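PDB 4FRX: anaerobically-induced outer membrane porin OprE from Pseudomonas aeruginosa, which probably acts as a porin, forming a beta-barrel channel that lets small solutes cross the outer membrane. Local coordinates for residues S115-R120 with G146-T151; G44-Y49 with L138-F143; W402-F407 with D424-I429. One frame throughout, in Å; residues are numbered along the deposited sequence.

Contacts 1 and 3 are surface contacts in the barrel wall, about 38 Å apart between centres and on opposite sides of the chain's centre; each joins two antiparallel strands through backbone ladders. Contact 2 is buried and joins different kinds of element: the strand 37-50 and the loop that runs into strand 142-150, the same strand that contact 1 uses further along. Its centre lies about 22 Å from each of the others. The chemistry changes with place. Both wall contacts combine main-chain bonds with polar side-chain pairs on two faces, whereas contact 2 rests on leucine, isoleucine and proline carbons. Contact 1 adds a hydroxyl pair, contact 3 a shared asparagine oxygen and an indole N-H.

Contact 1 (S115-R120 with G146-T151); sequences SNTEFR and GQVTST
Thr-117 sets its methyl CG2 against CG2 of Val-148 at 3.7 Å, a diagonal overlap on one face of two antiparallel neighbours in the OprD-type beta-barrel. The evidence for the pairing is the ladder beneath: strands 117-120 and 146-150 run at 169°, with Glu-118/Thr-149 and Arg-120/Gln-147 as hydrogen-bonded pairs; Glu-118 N reaches Thr-149 O at 2.8 Å. Phe-119, on the face of Thr-117, has CG anti to its own N (chi1 177°), which swings the ring back over the partner strand until CD1 stands 3.3 Å from Gln-147 O. The other face, with Glu-118, Arg-120 and Gln-147, carries charges and an amide. Water 1 donates to Glu-118 O and accepts from Gln-147 NE2, joining the strands above their backbone bonds. Arg-120 NH1 forms a 2.9 Å salt bridge with Glu-118 OE2 of its own strand, from above the carboxylate plane, while NH2 makes a second one with Asp-63; Gln-147 OE1 is bonded to Tyr-197. These second partners tie this face to other strands of the barrel. Where the ladder ends, Thr-151 N donates to Asn-116 O, and beside it Ser-150 OG donates to Thr-117 OG1 over 2.8 Å; Thr-117 OG1 in turn bonds Asp-152 OD2.

Contact 2 (G44-Y49 with L138-F143); sequences GFILNY and LLPVTF
Ile-46 meets Leu-139 and Pro-140 where the loop leading into strand 142-150 packs against strand 37-50, inside the barrel. From CB, which points at the loop, the longer branch leaves with CG1 anti to the carbonyl carbon (chi1 -60°). CG1 then lies 4.1 Å from Leu-139 CD2, and the two side chains run antiparallel, the leucine tip alongside the isoleucine stem. At the tip, CD1 comes within 4.4 Å of Pro-140 CD and 4.3 Å of Leu-138 O, so the methyl faces the loop, with the proline ring and the Leu-138 carbonyl both on that one side.

Leu-139 CD2 serves more than one partner: besides CG1 it approaches Phe-45 O at 4.1 Å and the CA of Gly-44 slightly farther off. Leu-138 completes the patch. Its CD1 rests on the bare main chain of Gly-44, 3.6 Å from the N, on the side of the strand that carries Ile-46. Distances of this size, without polar pairing between the segments, mark van der Waals packing.

The loop position between the fifth and sixth barrel strands is consistent with the inward-folded loop L3 of porins, anchored here on the wall. Phe-45 points away from the loop, and it and Leu-47 touch a bound C8E detergent, consistent with their lying on the lipid-facing surface and Ile-46 on the inner one. The strand is held between two neighbours, Gly-44 bonding through its backbone to Arg-20 of strand 17-28 and Phe-45 to Leu-68 of strand 59-71. On the inner side of this wall, Leu-138 packs on Phe-22 of strand 17-28 and on Val-90 and Phe-91 of another loop.

Contact 3 (W402-F407 with D424-I429); sequences WKNASF and DENRLI
Trp-402 NE1 and Asn-404 ND2 both donate to Asn-426 OD1, arriving from opposite faces of its amide plane. The indole bond is 3.0 Å long and nearly straight at hydrogen (167°), with the oxygen close to the ring plane. The amide bond is shorter, 2.8 Å, yet ND2 stands above the carbonyl plane rather than on a lone pair. Trp-402 and Asn-404 both carry CG anti to the backbone N (chi1 171° and 173°), which leans the two groups over the neighbouring strand. Leu-428 CD2 adds an apolar touch, 3.6 Å from Trp-402 CD1. At the far end of this face Ser-406 OG donates to Asp-424 OD1 over 3.0 Å, from above the carboxylate plane.

Behind these side chains lies an antiparallel ladder joining the last two strands of the barrel. Lys-403/Arg-427 and Ala-405/Glu-425 are its hydrogen-bonded pairs, as in Arg-427 N to Lys-403 O at 2.8 Å. On their face Arg-427 forms a side-on salt bridge to OE2 of Glu-425 in the same strand, through NE at 2.9 Å and NH2 at 3.2 Å.

Outer partners fix the polar ends. Asn-426 ND2 bonds to Asn-25 of strand 17-28, which would orient OD1 for its two donors; Asp-424 OD1 also forms a salt bridge with Arg-408, and Lys-403 NZ a hydrogen bond with Ser-385. Gln-330 of a loop bonds to Glu-425 OE2.

The two faces differ accordingly. A C8E detergent lies about 5 Å from the side chain of Trp-402, suggesting that the asparagine network satisfies amide and indole polarity within the outer surface, while the Glu-425 carboxylate probably offsets positive charge on the channel side from Arg-427 and from nearby Arg-137, its pairing with the latter being long and weak.

Contact 1 (S115-R120 with G146-T151)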
loop_
_atom_site.group_PDB
_atom_site.type_symbol
_atom_site.label_atom_id
_atom_site.label_comp_id
_atom_site.label_asym_id
_atom_site.label_seq_id
_atom_site.Cartn_x
_atom_site.Cartn_y
_atom_site.Cartn_z
ATOM N N SER A 115 -17.273 12.933 19.915
ATOM C CA SER A 115 -17.403 13.935 18.861
ATOM C C SER A 115 -16.914 13.367 17.523
ATOM O O SER A 115 -17.504 12.423 16.999
ATOM C CB SER A 115 -16.670 15.229 19.238
ATOM O OG SER A 115 -17.093 16.312 18.425
ATOM N N ASN A 116 -15.835 13.932 16.983
ATOM C CA ASN A 116 -15.257 13.443 15.731
ATOM C C ASN A 116 -13.862 12.866 15.934
ATOM O O ASN A 116 -13.006 12.953 15.053
ATOM C CB ASN A 116 -15.211 14.559 14.682
ATOM C CG ASN A 116 -16.592 15.019 14.272
ATOM O OD1 ASN A 116 -17.313 14.306 13.575
ATOM N ND2 ASN A 116 -16.968 16.212 14.705
ATOM N N THR A 117 -13.654 12.283 17.107
ATOM C CA THR A 117 -12.392 11.669 17.473
ATOM C C THR A 117 -12.631 10.214 17.824
ATOM O O THR A 117 -13.330 9.912 18.792
ATOM C CB THR A 117 -11.778 12.366 18.685
ATOM O OG1 THR A 117 -11.512 13.743 18.357
ATOM C CG2 THR A 117 -10.483 11.676 19.104
ATOM N N GLU A 118 -12.054 9.312 17.039
ATOM C CA GLU A 118 -12.308 7.883 17.212
ATOM C C GLU A 118 -11.041 7.121 17.588
ATOM O O GLU A 118 -9.979 7.355 17.013
ATOM C CB GLU A 118 -12.933 7.307 15.935
ATOM C CG GLU A 118 -13.348 5.847 16.039
ATOM C CD GLU A 118 -13.875 5.317 14.714
ATOM O OE1 GLU A 118 -13.970 6.111 13.757
ATOM O OE2 GLU A 118 -14.174 4.109 14.620
ATOM N N PHE A 119 -11.164 6.237 18.575
ATOM C CA PHE A 119 -10.096 5.324 18.972
ATOM C C PHE A 119 -10.438 3.928 18.488
ATOM O O PHE A 119 -11.566 3.482 18.649
ATOM C CB PHE A 119 -9.948 5.295 20.492
ATOM C CG PHE A 119 -8.909 4.316 20.984
ATOM C CD1 PHE A 119 -7.585 4.425 20.581
ATOM C CD2 PHE A 119 -9.260 3.282 21.842
ATOM C CE1 PHE A 119 -6.623 3.523 21.032
ATOM C CE2 PHE A 119 -8.307 2.378 22.293
ATOM C CZ PHE A 119 -6.985 2.499 21.886
ATOM N N ARG A 120 -9.477 3.244 17.881
ATOM C CA ARG A 120 -9.712 1.898 17.367
ATOM C C ARG A 120 -8.647 0.975 17.901
ATOM O O ARG A 120 -7.466 1.306 17.878
ATOM C CB ARG A 120 -9.685 1.876 15.836
ATOM C CG ARG A 120 -10.888 2.505 15.212
ATOM C CD ARG A 120 -10.744 2.676 13.714
ATOM N NE ARG A 120 -11.037 1.453 12.977
ATOM C CZ ARG A 120 -12.264 0.967 12.828
ATOM N NH1 ARG A 120 -13.292 1.599 13.385
ATOM N NH2 ARG A 120 -12.467 -0.148 12.138
ATOM N N GLY A 146 -3.339 -0.034 17.905
ATOM C CA GLY A 146 -4.261 0.935 18.480
ATOM C C GLY A 146 -4.077 2.234 17.721
ATOM O O GLY A 146 -2.962 2.554 17.332
ATOM N N GLN A 147 -5.155 2.989 17.521
ATOM C CA GLN A 147 -5.095 4.205 16.705
ATOM C C GLN A 147 -6.163 5.227 17.091
ATOM O O GLN A 147 -7.312 4.867 17.331
ATOM C CB GLN A 147 -5.264 3.823 15.223
ATOM C CG GLN A 147 -5.289 4.986 14.274
ATOM C CD GLN A 147 -5.575 4.561 12.844
ATOM O OE1 GLN A 147 -4.655 4.294 12.075
ATOM N NE2 GLN A 147 -6.850 4.542 12.470
ATOM N N VAL A 148 -5.787 6.502 17.136
ATOM C CA VAL A 148 -6.763 7.575 17.289
ATOM C C VAL A 148 -6.761 8.472 16.050
ATOM O O VAL A 148 -5.712 8.818 15.528
ATOM C CB VAL A 148 -6.514 8.420 18.565
ATOM C CG1 VAL A 148 -5.142 9.055 18.539
ATOM C CG2 VAL A 148 -7.585 9.490 18.718
ATOM N N THR A 149 -7.945 8.818 15.560
ATOM C CA THR A 149 -8.058 9.744 14.441
ATOM C C THR A 149 -9.020 10.833 14.852
ATOM O O THR A 149 -9.927 10.590 15.641
ATOM C CB THR A 149 -8.625 9.054 13.181
ATOM O OG1 THR A 149 -9.960 8.613 13.447
ATOM C CG2 THR A 149 -7.779 7.842 12.806
ATOM N N SER A 150 -8.841 12.034 14.317
ATOM C CA SER A 150 -9.718 13.133 14.697
ATOM C C SER A 150 -9.914 14.155 13.580
ATOM O O SER A 150 -8.967 14.518 12.896
ATOM C CB SER A 150 -9.158 13.823 15.946
ATOM O OG SER A 150 -9.944 14.945 16.315
ATOM N N THR A 151 -11.148 14.615 13.398
ATOM C CA THR A 151 -11.416 15.734 12.501
ATOM C C THR A 151 -12.005 16.922 13.267
ATOM O O THR A 151 -12.485 17.879 12.670
ATOM C CB THR A 151 -12.320 15.335 11.308
ATOM O OG1 THR A 151 -13.551 14.770 11.784
ATOM C CG2 THR A 151 -11.614 14.313 10.428
HETATM O O HOH W 1 -8.902 5.476 14.604
HETATM O O HOH W 2 -10.947 6.194 13.002
#

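Contact 2 (G44-Y49 with L138-F143)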
loop_
_atom_site.group_PDB
_atom_site.type_symbol
_atom_site.label_atom_id
_atom_site.label_comp_id
_atom_site.label_asym_id
_atom_site.label_seq_id
_atom_site.Cartn_x
_atom_site.Cartn_y
_atom_site.Cartn_z
ATOM N N GLY A 44 -12.606 -14.874 -3.574
ATOM C CA GLY A 44 -12.457 -14.267 -2.263
ATOM C C GLY A 44 -13.769 -13.690 -1.759
ATOM O O GLY A 44 -14.611 -13.268 -2.550
ATOM N N PHE A 45 -13.937 -13.682 -0.439
ATOM C CA PHE A 45 -15.131 -13.149 0.182
ATOM C C PHE A 45 -14.642 -12.240 1.295
ATOM O O PHE A 45 -13.864 -12.655 2.164
ATOM C CB PHE A 45 -15.993 -14.259 0.787
ATOM C CG PHE A 45 -16.367 -15.350 -0.176
ATOM C CD1 PHE A 45 -15.470 -16.369 -0.475
ATOM C CD2 PHE A 45 -17.636 -15.389 -0.745
ATOM C CE1 PHE A 45 -15.811 -17.404 -1.350
ATOM C CE2 PHE A 45 -17.983 -16.420 -1.634
ATOM C CZ PHE A 45 -17.064 -17.427 -1.929
ATOM N N ILE A 46 -15.078 -10.991 1.247
ATOM C CA ILE A 46 -14.637 -9.994 2.211
ATOM C C ILE A 46 -15.883 -9.410 2.832
ATOM O O ILE A 46 -16.622 -8.673 2.183
ATOM C CB ILE A 46 -13.829 -8.885 1.531
ATOM C CG1 ILE A 46 -12.591 -9.485 0.857
ATOM C CG2 ILE A 46 -13.478 -7.798 2.545
ATOM C CD1 ILE A 46 -12.146 -8.750 -0.389
ATOM N N LEU A 47 -16.124 -9.766 4.087
ATOM C CA LEU A 47 -17.328 -9.349 4.783
ATOM C C LEU A 47 -16.983 -8.360 5.898
ATOM O O LEU A 47 -16.301 -8.710 6.858
ATOM C CB LEU A 47 -18.026 -10.586 5.331
ATOM C CG LEU A 47 -19.219 -10.456 6.263
ATOM C CD1 LEU A 47 -20.300 -9.597 5.647
ATOM C CD2 LEU A 47 -19.745 -11.855 6.548
ATOM N N ASN A 48 -17.435 -7.113 5.751
ATOM C CA ASN A 48 -17.161 -6.088 6.758
ATOM C C ASN A 48 -18.429 -5.857 7.554
ATOM O O ASN A 48 -19.506 -5.829 6.978
ATOM C CB ASN A 48 -16.777 -4.758 6.112
ATOM C CG ASN A 48 -15.704 -4.892 5.061
ATOM O OD1 ASN A 48 -15.968 -5.294 3.928
ATOM N ND2 ASN A 48 -14.490 -4.506 5.414
ATOM N N TYR A 49 -18.308 -5.706 8.869
ATOM C CA TYR A 49 -19.429 -5.288 9.692
ATOM C C TYR A 49 -18.936 -4.107 10.506
ATOM O O TYR A 49 -17.811 -4.118 10.987
ATOM C CB TYR A 49 -19.919 -6.421 10.598
ATOM C CG TYR A 49 -20.757 -5.940 11.762
ATOM C CD1 TYR A 49 -22.098 -5.616 11.598
ATOM C CD2 TYR A 49 -20.197 -5.787 13.025
ATOM C CE1 TYR A 49 -22.855 -5.158 12.664
ATOM C CE2 TYR A 49 -20.951 -5.340 14.096
ATOM C CZ TYR A 49 -22.269 -5.023 13.908
ATOM O OH TYR A 49 -22.998 -4.575 14.981
ATOM N N LEU A 138 -5.600 -11.614 -3.411
ATOM C CA LEU A 138 -6.993 -12.048 -3.190
ATOM C C LEU A 138 -7.636 -11.425 -1.960
ATOM O O LEU A 138 -8.786 -10.957 -2.009
ATOM C CB LEU A 138 -7.061 -13.584 -3.087
ATOM C CG LEU A 138 -8.450 -14.228 -3.014
ATOM C CD1 LEU A 138 -9.263 -13.890 -4.257
ATOM C CD2 LEU A 138 -8.340 -15.748 -2.844
ATOM N N LEU A 139 -6.898 -11.441 -0.853
ATOM C CA LEU A 139 -7.387 -10.904 0.410
ATOM C C LEU A 139 -6.378 -9.861 0.891
ATOM O O LEU A 139 -5.186 -9.998 0.657
ATOM C CB LEU A 139 -7.557 -12.023 1.453
ATOM C CG LEU A 139 -8.508 -13.183 1.080
ATOM C CD1 LEU A 139 -8.507 -14.276 2.141
ATOM C CD2 LEU A 139 -9.922 -12.660 0.881
ATOM N N PRO A 140 -6.863 -8.802 1.540
ATOM C CA PRO A 140 -5.991 -7.701 1.952
ATOM C C PRO A 140 -5.120 -7.984 3.173
ATOM O O PRO A 140 -5.425 -8.846 4.016
ATOM C CB PRO A 140 -6.984 -6.585 2.286
ATOM C CG PRO A 140 -8.240 -7.330 2.693
ATOM C CD PRO A 140 -8.287 -8.507 1.777
ATOM N N VAL A 141 -4.019 -7.242 3.246
ATOM C CA VAL A 141 -3.210 -7.178 4.452
ATOM C C VAL A 141 -4.012 -6.489 5.542
ATOM O O VAL A 141 -4.766 -5.556 5.264
ATOM C CB VAL A 141 -1.900 -6.377 4.203
ATOM C CG1 VAL A 141 -1.169 -6.058 5.525
ATOM C CG2 VAL A 141 -0.975 -7.120 3.235
ATOM N N THR A 142 -3.853 -6.947 6.781
ATOM C CA THR A 142 -4.357 -6.224 7.937
ATOM C C THR A 142 -3.241 -6.047 8.962
ATOM O O THR A 142 -2.267 -6.799 8.971
ATOM C CB THR A 142 -5.565 -6.942 8.603
ATOM O OG1 THR A 142 -5.149 -8.199 9.152
ATOM C CG2 THR A 142 -6.697 -7.174 7.585
ATOM N N PHE A 143 -3.393 -5.063 9.840
ATOM C CA PHE A 143 -2.422 -4.846 10.918
ATOM C C PHE A 143 -3.178 -4.988 12.227
ATOM O O PHE A 143 -4.404 -4.898 12.248
ATOM C CB PHE A 143 -1.825 -3.440 10.861
ATOM C CG PHE A 143 -0.928 -3.201 9.692
ATOM C CD1 PHE A 143 -1.445 -2.771 8.478
ATOM C CD2 PHE A 143 0.440 -3.397 9.803
ATOM C CE1 PHE A 143 -0.603 -2.541 7.393
ATOM C CE2 PHE A 143 1.275 -3.168 8.725
ATOM C CZ PHE A 143 0.754 -2.755 7.520
#

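Contact 3 (W402-F407 with D424-I429)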
loop_
_atom_site.group_PDB
_atom_site.type_symbol
_atom_site.label_atom_id
_atom_site.label_comp_id
_atom_site.label_asym_id
_atom_site.label_seq_id
_atom_site.Cartn_x
_atom_site.Cartn_y
_atom_site.Cartn_z
ATOM N N TRP A 402 -8.391 -5.793 -16.058
ATOM C CA TRP A 402 -7.196 -6.459 -16.560
ATOM C C TRP A 402 -5.997 -5.570 -16.289
ATOM O O TRP A 402 -5.963 -4.419 -16.732
ATOM C CB TRP A 402 -7.307 -6.697 -18.070
ATOM C CG TRP A 402 -6.035 -7.196 -18.706
ATOM C CD1 TRP A 402 -5.146 -8.104 -18.189
ATOM C CD2 TRP A 402 -5.508 -6.807 -19.980
ATOM N NE1 TRP A 402 -4.101 -8.302 -19.067
ATOM C CE2 TRP A 402 -4.300 -7.515 -20.170
ATOM C CE3 TRP A 402 -5.940 -5.927 -20.978
ATOM C CZ2 TRP A 402 -3.526 -7.376 -21.325
ATOM C CZ3 TRP A 402 -5.162 -5.794 -22.124
ATOM C CH2 TRP A 402 -3.979 -6.514 -22.286
ATOM N N LYS A 403 -5.015 -6.092 -15.558
ATOM C CA LYS A 403 -3.767 -5.358 -15.355
ATOM C C LYS A 403 -2.640 -6.156 -15.983
ATOM O O LYS A 403 -2.520 -7.349 -15.725
ATOM C CB LYS A 403 -3.483 -5.152 -13.855
ATOM C CG LYS A 403 -4.536 -4.305 -13.117
ATOM C CD LYS A 403 -4.143 -4.118 -11.652
ATOM C CE LYS A 403 -5.156 -3.260 -10.914
ATOM N NZ LYS A 403 -5.411 -1.955 -11.584
ATOM N N ASN A 404 -1.817 -5.510 -16.808
ATOM C CA ASN A 404 -0.644 -6.172 -17.358
ATOM C C ASN A 404 0.609 -5.366 -17.045
ATOM O O ASN A 404 0.600 -4.139 -17.145
ATOM C CB ASN A 404 -0.791 -6.335 -18.874
ATOM C CG ASN A 404 0.465 -6.852 -19.529
ATOM O OD1 ASN A 404 1.316 -6.083 -19.973
ATOM N ND2 ASN A 404 0.593 -8.172 -19.592
ATOM N N ALA A 405 1.684 -6.054 -16.672
ATOM C CA ALA A 405 2.953 -5.392 -16.418
ATOM C C ALA A 405 4.114 -6.106 -17.111
ATOM O O ALA A 405 4.151 -7.337 -17.163
ATOM C CB ALA A 405 3.213 -5.301 -14.884
ATOM N N SER A 406 5.052 -5.326 -17.645
ATOM C CA SER A 406 6.329 -5.860 -18.118
ATOM C C SER A 406 7.428 -5.149 -17.355
ATOM O O SER A 406 7.447 -3.924 -17.311
ATOM C CB SER A 406 6.526 -5.614 -19.616
ATOM O OG SER A 406 5.699 -6.449 -20.389
ATOM N N PHE A 407 8.339 -5.929 -16.780
ATOM C CA PHE A 407 9.391 -5.431 -15.911
ATOM C C PHE A 407 10.712 -6.045 -16.355
ATOM O O PHE A 407 10.828 -7.261 -16.529
ATOM C CB PHE A 407 9.081 -5.782 -14.450
ATOM C CG PHE A 407 10.184 -5.417 -13.496
ATOM C CD1 PHE A 407 10.328 -4.120 -13.046
ATOM C CD2 PHE A 407 11.099 -6.375 -13.071
ATOM C CE1 PHE A 407 11.363 -3.773 -12.173
ATOM C CE2 PHE A 407 12.124 -6.040 -12.202
ATOM C CZ PHE A 407 12.253 -4.734 -11.750
ATOM N N ASP A 424 6.925 -10.764 -16.523
ATOM C CA ASP A 424 5.675 -10.280 -17.096
ATOM C C ASP A 424 4.554 -10.825 -16.227
ATOM O O ASP A 424 4.617 -11.971 -15.769
ATOM C CB ASP A 424 5.481 -10.773 -18.533
ATOM C CG ASP A 424 6.411 -10.094 -19.522
ATOM O OD1 ASP A 424 6.838 -8.950 -19.265
ATOM O OD2 ASP A 424 6.716 -10.707 -20.568
ATOM N N GLU A 425 3.524 -10.015 -16.008
ATOM C CA GLU A 425 2.453 -10.393 -15.099
ATOM C C GLU A 425 1.108 -9.936 -15.639
ATOM O O GLU A 425 0.974 -8.817 -16.144
ATOM C CB GLU A 425 2.724 -9.789 -13.712
ATOM C CG GLU A 425 1.732 -10.152 -12.631
ATOM C CD GLU A 425 2.008 -9.415 -11.327
ATOM O OE1 GLU A 425 3.017 -9.731 -10.661
ATOM O OE2 GLU A 425 1.222 -8.513 -10.971
ATOM N N ASN A 426 0.114 -10.816 -15.552
ATOM C CA ASN A 426 -1.263 -10.458 -15.850
ATOM C C ASN A 426 -2.115 -10.693 -14.629
ATOM O O ASN A 426 -1.971 -11.723 -13.964
ATOM C CB ASN A 426 -1.826 -11.295 -17.004
ATOM C CG ASN A 426 -1.249 -10.890 -18.345
ATOM O OD1 ASN A 426 -1.560 -9.818 -18.866
ATOM N ND2 ASN A 426 -0.392 -11.742 -18.907
ATOM N N ARG A 427 -2.991 -9.737 -14.333
ATOM C CA ARG A 427 -4.058 -9.963 -13.371
ATOM C C ARG A 427 -5.414 -9.786 -14.045
ATOM O O ARG A 427 -5.613 -8.894 -14.873
ATOM C CB ARG A 427 -3.953 -9.015 -12.184
ATOM C CG ARG A 427 -2.637 -9.068 -11.461
ATOM C CD ARG A 427 -2.652 -8.092 -10.292
ATOM N NE ARG A 427 -1.303 -7.770 -9.845
ATOM C CZ ARG A 427 -1.029 -6.856 -8.921
ATOM N NH1 ARG A 427 -2.012 -6.177 -8.351
ATOM N NH2 ARG A 427 0.228 -6.616 -8.577
ATOM N N LEU A 428 -6.344 -10.660 -13.684
ATOM C CA LEU A 428 -7.727 -10.519 -14.095
ATOM C C LEU A 428 -8.562 -10.525 -12.834
ATOM O O LEU A 428 -8.493 -11.471 -12.040
ATOM C CB LEU A 428 -8.129 -11.683 -15.003
ATOM C CG LEU A 428 -7.350 -11.693 -16.320
ATOM C CD1 LEU A 428 -7.671 -12.928 -17.154
ATOM C CD2 LEU A 428 -7.660 -10.422 -17.109
ATOM N N ILE A 429 -9.330 -9.458 -12.636
ATOM C CA ILE A 429 -10.095 -9.311 -11.415
ATOM C C ILE A 429 -11.551 -8.988 -11.724
ATOM O O ILE A 429 -11.851 -8.021 -12.431
ATOM C CB ILE A 429 -9.517 -8.203 -10.472
ATOM C CG1 ILE A 429 -8.001 -8.346 -10.289
ATOM C CG2 ILE A 429 -10.236 -8.225 -9.121
ATOM C CD1 ILE A 429 -7.184 -7.316 -11.059
#